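Local coordinates for protein putative aldehyde dehydrogenase (Burkholderia cenocepacia, PDB 4YWE) that probably oxidises aldehydes to carboxylic acids with NAD or NADP as acceptor, at residues V168-A173 / F470-G475; E52-A57 / N208-Y213. All blocks are in the same frame, centred on the assembly; numbering follows the deposited sequence.

Interaction 1: V168-A173 / F470-G475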
# COMPACT_ATOMS: atom_id res chain seq x y z
N VAL A 168 -22.72 -7.15 -0.88
CA VAL A 168 -23.31 -6.22 0.08
C VAL A 168 -22.36 -6.00 1.26
O VAL A 168 -22.27 -4.89 1.79
CB VAL A 168 -24.68 -6.73 0.55
CG1 VAL A 168 -25.30 -5.76 1.55
CG2 VAL A 168 -25.61 -6.93 -0.64
N GLY A 169 -21.66 -7.05 1.66
CA GLY A 169 -20.71 -6.95 2.76
C GLY A 169 -19.59 -5.96 2.51
O GLY A 169 -19.20 -5.20 3.40
N ALA A 170 -19.08 -5.95 1.28
CA ALA A 170 -18.02 -5.02 0.90
C ALA A 170 -18.57 -3.61 0.71
O ALA A 170 -17.94 -2.63 1.09
CB ALA A 170 -17.32 -5.50 -0.36
N ALA A 171 -19.76 -3.53 0.12
CA ALA A 171 -20.41 -2.24 -0.13
C ALA A 171 -20.72 -1.52 1.17
O ALA A 171 -20.49 -0.32 1.30
CB ALA A 171 -21.67 -2.44 -0.96
N LEU A 172 -21.25 -2.27 2.14
CA LEU A 172 -21.57 -1.71 3.45
C LEU A 172 -20.31 -1.27 4.18
O LEU A 172 -20.28 -0.19 4.78
CB LEU A 172 -22.33 -2.74 4.29
CG LEU A 172 -23.81 -2.93 3.95
CD1 LEU A 172 -24.40 -4.07 4.77
CD2 LEU A 172 -24.57 -1.64 4.18
N ALA A 173 -19.27 -2.09 4.13
CA ALA A 173 -18.01 -1.79 4.79
C ALA A 173 -17.39 -0.52 4.20
O ALA A 173 -16.75 0.26 4.91
CB ALA A 173 -17.04 -2.96 4.67
N PHE A 470 -9.82 -7.88 0.24
CA PHE A 470 -9.70 -6.46 0.55
C PHE A 470 -9.84 -5.62 -0.72
O PHE A 470 -10.38 -4.51 -0.68
CB PHE A 470 -8.36 -6.17 1.23
CG PHE A 470 -8.31 -4.85 1.94
CD1 PHE A 470 -8.00 -3.69 1.24
CD2 PHE A 470 -8.57 -4.76 3.29
CE1 PHE A 470 -7.95 -2.47 1.90
CE2 PHE A 470 -8.52 -3.55 3.95
CZ PHE A 470 -8.21 -2.40 3.25
N GLU A 471 -9.37 -6.16 -1.83
CA GLU A 471 -9.37 -5.48 -3.13
C GLU A 471 -10.77 -5.01 -3.55
O GLU A 471 -10.91 -4.04 -4.29
CB GLU A 471 -8.79 -6.40 -4.20
CG GLU A 471 -8.69 -5.79 -5.59
CD GLU A 471 -7.51 -4.85 -5.74
OE1 GLU A 471 -6.72 -4.74 -4.78
OE2 GLU A 471 -7.38 -4.22 -6.81
N ALA A 472 -11.80 -5.69 -3.06
CA ALA A 472 -13.17 -5.39 -3.44
C ALA A 472 -13.60 -3.99 -2.99
O ALA A 472 -14.43 -3.36 -3.64
CB ALA A 472 -14.12 -6.44 -2.86
N LEU A 473 -13.01 -3.52 -1.90
CA LEU A 473 -13.33 -2.21 -1.35
C LEU A 473 -13.00 -1.08 -2.31
O LEU A 473 -13.63 -0.02 -2.27
CB LEU A 473 -12.60 -2.00 -0.02
CG LEU A 473 -12.90 -2.99 1.10
CD1 LEU A 473 -12.05 -2.70 2.32
CD2 LEU A 473 -14.38 -2.96 1.46
N TYR A 474 -12.01 -1.29 -3.17
CA TYR A 474 -11.61 -0.28 -4.14
C TYR A 474 -12.65 -0.13 -5.24
O TYR A 474 -12.80 0.94 -5.84
CB TYR A 474 -10.25 -0.61 -4.75
CG TYR A 474 -9.14 -0.71 -3.73
CD1 TYR A 474 -8.65 0.42 -3.09
CD2 TYR A 474 -8.58 -1.94 -3.40
CE1 TYR A 474 -7.64 0.33 -2.15
CE2 TYR A 474 -7.57 -2.04 -2.46
CZ TYR A 474 -7.10 -0.90 -1.84
OH TYR A 474 -6.09 -1.00 -0.91
N GLY A 475 -13.38 -1.20 -5.51
CA GLY A 475 -14.45 -1.17 -6.49
C GLY A 475 -15.72 -0.53 -5.94
O GLY A 475 -16.58 -0.08 -6.70

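Interaction 2: E52-A57 / N208-Y213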
# COMPACT_ATOMS: atom_id res chain seq x y z
N GLU A 52 -37.97 2.42 -6.97
CA GLU A 52 -37.92 3.85 -6.67
C GLU A 52 -37.88 4.10 -5.17
O GLU A 52 -37.10 4.93 -4.69
CB GLU A 52 -39.13 4.56 -7.29
CG GLU A 52 -39.23 6.04 -6.94
CD GLU A 52 -38.11 6.86 -7.56
OE1 GLU A 52 -37.66 6.51 -8.67
OE2 GLU A 52 -37.68 7.85 -6.93
N ARG A 53 -38.72 3.39 -4.42
CA ARG A 53 -38.77 3.54 -2.97
C ARG A 53 -37.51 3.00 -2.31
O ARG A 53 -37.04 3.55 -1.31
CB ARG A 53 -40.00 2.82 -2.41
CG ARG A 53 -41.32 3.30 -3.00
CD ARG A 53 -42.50 2.56 -2.40
NE ARG A 53 -43.73 2.81 -3.14
CZ ARG A 53 -44.91 2.25 -2.86
NH1 ARG A 53 -45.01 1.41 -1.85
NH2 ARG A 53 -45.97 2.54 -3.60
N ALA A 54 -36.95 1.93 -2.87
CA ALA A 54 -35.73 1.33 -2.34
C ALA A 54 -34.55 2.28 -2.48
O ALA A 54 -33.74 2.42 -1.56
CB ALA A 54 -35.45 0.01 -3.05
N VAL A 55 -34.44 2.92 -3.64
CA VAL A 55 -33.35 3.86 -3.90
C VAL A 55 -33.54 5.10 -3.04
O VAL A 55 -32.58 5.65 -2.51
CB VAL A 55 -33.27 4.22 -5.39
CG1 VAL A 55 -32.19 5.27 -5.63
CG2 VAL A 55 -32.99 2.97 -6.22
N ALA A 56 -34.79 5.54 -2.91
CA ALA A 56 -35.13 6.68 -2.06
C ALA A 56 -34.67 6.44 -0.63
O ALA A 56 -34.06 7.31 -0.01
CB ALA A 56 -36.62 6.96 -2.11
N ALA A 57 -34.98 5.26 -0.11
CA ALA A 57 -34.61 4.88 1.25
C ALA A 57 -33.09 4.83 1.41
O ALA A 57 -32.54 5.31 2.40
CB ALA A 57 -35.23 3.55 1.63
N ASN A 208 -31.66 -2.51 1.43
CA ASN A 208 -33.00 -2.63 0.87
C ASN A 208 -33.07 -3.82 -0.08
O ASN A 208 -32.20 -4.00 -0.93
CB ASN A 208 -33.39 -1.35 0.14
CG ASN A 208 -33.29 -0.12 1.02
OD1 ASN A 208 -34.22 0.20 1.76
ND2 ASN A 208 -32.17 0.58 0.93
N ILE A 209 -34.11 -4.63 0.07
CA ILE A 209 -34.29 -5.81 -0.76
C ILE A 209 -35.57 -5.69 -1.57
O ILE A 209 -36.65 -5.50 -1.02
CB ILE A 209 -34.31 -7.10 0.08
CG1 ILE A 209 -33.23 -7.05 1.17
CG2 ILE A 209 -34.13 -8.31 -0.81
CD1 ILE A 209 -31.82 -7.08 0.65
N VAL A 210 -35.45 -5.81 -2.89
CA VAL A 210 -36.61 -5.82 -3.77
C VAL A 210 -36.61 -7.09 -4.61
O VAL A 210 -35.83 -7.23 -5.55
CB VAL A 210 -36.66 -4.57 -4.67
CG1 VAL A 210 -37.85 -4.64 -5.61
CG2 VAL A 210 -36.72 -3.31 -3.82
N THR A 211 -37.49 -8.03 -4.26
CA THR A 211 -37.63 -9.26 -5.01
C THR A 211 -38.38 -9.00 -6.31
O THR A 211 -39.05 -7.98 -6.44
CB THR A 211 -38.36 -10.35 -4.21
OG1 THR A 211 -39.66 -9.87 -3.82
CG2 THR A 211 -37.57 -10.72 -2.97
N GLY A 212 -38.27 -9.92 -7.27
CA GLY A 212 -38.96 -9.77 -8.53
C GLY A 212 -38.20 -10.33 -9.72
O GLY A 212 -37.09 -10.84 -9.58
N TYR A 213 -38.81 -10.24 -10.90
CA TYR A 213 -38.19 -10.75 -12.12
C TYR A 213 -37.05 -9.84 -12.56
O TYR A 213 -37.06 -8.64 -12.31
CB TYR A 213 -39.22 -10.87 -13.24
CG TYR A 213 -40.27 -11.93 -13.00
CD1 TYR A 213 -39.93 -13.27 -12.91
CD2 TYR A 213 -41.61 -11.59 -12.87
CE1 TYR A 213 -40.88 -14.24 -12.70
CE2 TYR A 213 -42.58 -12.55 -12.66
CZ TYR A 213 -42.21 -13.88 -12.57
OH TYR A 213 -43.17 -14.85 -12.36

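Interaction 1: V168-A173 / F470-G475
Leu-473 pushes one methyl, CD2, against the side of helix 160-174 where Ala-170 and Ala-173 lie one turn apart, a small instance of alanine-lined helix packing in the Rossmann-like half of the aldehyde dehydrogenase fold. The general principle is that a helix face made of small residues lets a neighbour come close, and here the CA atoms of Ala-170 and Leu-473 are 5.9 Å apart. Both alanines turn their CB toward 470-475, but the hollow between them is shallow and is floored by backbone: CD2 of Leu-473 lies 3.6 Å from the carbonyl O of Ala-170 and 4.2 Å from CB of Ala-173. Leucine reaches this spot because CG is anti to its carbonyl carbon (chi1 -60°), which swings the branch toward the helix although the CB itself does not point there. Beside it the match is bump against bump, with CB of Ala-170 meeting CB of Ala-472 at 4.2 Å. Tyr-121 of helix 104-124 touches Ala-170, Ala-173 and Ala-472, joining both partners to a third helix, while Phe-476 packs on Ala-170. The four touching residues are buried and purely apolar in their side chains, and the side chain of Ala-472 is about 8 Å from that of Glu-256, the predicted active-site residue. The other leucine methyl turns back within its own segment: CD1 of Leu-473 sits over the centre of the Phe-470 ring, against one face.

Interaction 2: E52-A57 / N208-Y213
Ala-54 meets Val-210 and Asn-208 at once, its CB 3.6 Å from CG2 of Val-210 and 4.0 Å from CB of Asn-208. The example illustrates how a helix can lie close over one face of a strand when it offers only methyl groups: Ala-54 and Ala-57, one turn apart on helix 48-63, both direct their CB toward 208-213. On the strand side the alternation of side chains decides the contact, since Asn-208 and Val-210 face the helix while Ile-209, between them, faces away into helix 188-200. The amide of Asn-208 extends along the helix from Ala-54 to Ala-57, with OD1 3.5 Å from CB of Ala-57. Its ND2 comes equally near the carbonyl O of Ala-54, but the angle is too poor for a hydrogen bond.

What fixes the amide lies in the next shell. ND2 donates to the carbonyl O atoms of Gly-205 and Cys-178, and OD1 accepts from the backbone N of Ala-17, so both polar ends of this buried group are satisfied and its flip state is defined. With chi2 at -84° the amide plane is turned well out of line with the CA-CB bond as it spans these partners. Ile-16 of strand 14-16 touches both Ala-57 and Asn-208, and Asp-50 and Ile-51 of helix 48-63 touch Val-210.

Farther out, Asn-208 and Val-210 bond through their backbones to strand 177-182, and Ile-209 to Phe-15 of strand 14-16. The chain then runs through Gly-212 to Tyr-213, the N-cap of helix 214-223. Parallel strands followed by this strand-turn-helix passage are consistent with the Rossmann-like nucleotide-binding region of aldehyde dehydrogenases.

The two contacts lie in the same part of the fold, with centres 20 Å apart and nearest atoms about 6 Å apart, and they do not touch. Along the sequence their segments alternate: 52-57, 168-173, 208-213, then 470-475, so the chain crosses between them and residues far apart in sequence are brought together. The shared element is the mixed sheet in which strand 177-182, following helix 160-174 of interaction 1, pairs in parallel with strand 207-209 of interaction 2. A helix from early in the chain is thereby packed against this sheet at one contact, and a late segment against a helix adjoining it at the other, so that both pack around one sheet.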